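PDB 2GF6: conserved hypothetical protein from Sulfolobus solfataricus, which probably hydrolyses fatty acyl-CoA thioesters as a member of the 4-hydroxybenzoyl-CoA thioesterase family and is seen here with coenzyme A bound. Local coordinates for residues Lys39-Lys42 against Glu43-Ile47. Sequence-based numbering, arbitrary orientation.
Sequences KFIK and EKVGI
K39 and E43 form an i to i+4 salt bridge on the last turns of the long helix 26-45 of this hotdog-fold chain. With chi3 at 71° and chi4 at 89°, the lysine chain curls back and puts NZ 3.0 Å from E43 OE1, on its syn side but well out of the carboxylate plane. NZ also makes weak hydrogen bonds to the carbonyls of I5 and V8; an alanine in place of K39 would probably leave the E43 carboxylate without its charged mate, and those weak bonds would go too. The next i to i+4 pair is F40 and K44: K44 sets its CB over one face of the F40 ring, toward the rim, 4.1 Å from the centroid, a CH-pi contact; its NZ goes on to a salt bridge with E6. The ring's other neighbours include Y7, L81 and L132. I41 and V45 run alongside each other in the same direction, I41 CD1 4.1 Å from V45 CG2. G46, with positive phi, then turns the chain out of the helix, and I47 comes back across I41, its CG1 pressed tightly against I41 CG2 at 3.4 Å. I41 O takes two donors at this helix end: V45 N at 2.9 Å, tilted from the carbonyl plane, and G46 N at 3.0 Å, lying within it.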
# COMPACT_ATOMS: atom_id res chain seq x y z
N LYS A 39 -2.66 8.33 -17.69
CA LYS A 39 -3.73 8.87 -18.56
C LYS A 39 -3.13 9.64 -19.73
O LYS A 39 -3.55 9.49 -20.88
CB LYS A 39 -4.68 9.78 -17.75
CG LYS A 39 -5.90 10.24 -18.55
CD LYS A 39 -6.74 11.32 -17.82
CE LYS A 39 -6.03 12.68 -17.75
NZ LYS A 39 -6.32 13.58 -18.94
N PHE A 40 -2.13 10.47 -19.43
CA PHE A 40 -1.42 11.20 -20.47
C PHE A 40 -0.89 10.29 -21.57
O PHE A 40 -1.08 10.55 -22.76
CB PHE A 40 -0.28 12.02 -19.86
CG PHE A 40 0.67 12.54 -20.88
CD1 PHE A 40 0.35 13.65 -21.63
CD2 PHE A 40 1.88 11.91 -21.11
CE1 PHE A 40 1.22 14.12 -22.57
CE2 PHE A 40 2.76 12.38 -22.05
CZ PHE A 40 2.44 13.49 -22.78
N ILE A 41 -0.19 9.23 -21.17
CA ILE A 41 0.42 8.32 -22.15
C ILE A 41 -0.66 7.68 -23.02
O ILE A 41 -0.51 7.57 -24.25
CB ILE A 41 1.31 7.26 -21.43
CG1 ILE A 41 2.57 7.92 -20.87
CG2 ILE A 41 1.70 6.11 -22.37
CD1 ILE A 41 3.44 8.64 -21.93
N LYS A 42 -1.77 7.31 -22.39
CA LYS A 42 -2.86 6.67 -23.10
C LYS A 42 -3.39 7.60 -24.15
O LYS A 42 -3.50 7.23 -25.30
CB LYS A 42 -3.98 6.30 -22.14
CG LYS A 42 -5.13 5.56 -22.79
CD LYS A 42 -6.42 5.71 -21.97
CE LYS A 42 -6.70 4.49 -21.12
NZ LYS A 42 -7.62 3.58 -21.85
N GLU A 43 -3.71 8.83 -23.74
CA GLU A 43 -4.31 9.81 -24.65
C GLU A 43 -3.32 10.38 -25.70
O GLU A 43 -3.70 10.64 -26.84
CB GLU A 43 -4.93 10.95 -23.84
CG GLU A 43 -6.13 10.51 -23.03
CD GLU A 43 -6.68 11.59 -22.06
OE1 GLU A 43 -5.99 12.58 -21.74
OE2 GLU A 43 -7.83 11.40 -21.58
N LYS A 44 -2.07 10.58 -25.33
CA LYS A 44 -1.12 11.20 -26.27
C LYS A 44 -0.44 10.18 -27.21
O LYS A 44 -0.23 10.46 -28.39
CB LYS A 44 -0.06 12.00 -25.48
CG LYS A 44 1.07 12.67 -26.32
CD LYS A 44 0.57 13.83 -27.21
CE LYS A 44 0.25 15.10 -26.42
NZ LYS A 44 -0.37 16.14 -27.32
N VAL A 45 -0.09 9.02 -26.67
CA VAL A 45 0.67 7.99 -27.41
C VAL A 45 -0.20 6.79 -27.74
O VAL A 45 0.06 6.07 -28.69
CB VAL A 45 1.88 7.46 -26.59
CG1 VAL A 45 2.81 6.63 -27.47
CG2 VAL A 45 2.63 8.59 -25.94
N GLY A 46 -1.22 6.55 -26.94
CA GLY A 46 -2.11 5.42 -27.18
C GLY A 46 -1.54 4.06 -26.83
O GLY A 46 -1.85 3.08 -27.48
N ILE A 47 -0.77 3.98 -25.76
CA ILE A 47 -0.14 2.75 -25.37
C ILE A 47 -0.31 2.57 -23.88
O ILE A 47 -0.62 3.54 -23.18
CB ILE A 47 1.38 2.79 -25.71
CG1 ILE A 47 2.09 3.92 -24.95
CG2 ILE A 47 1.56 2.91 -27.23
CD1 ILE A 47 3.62 3.84 -24.98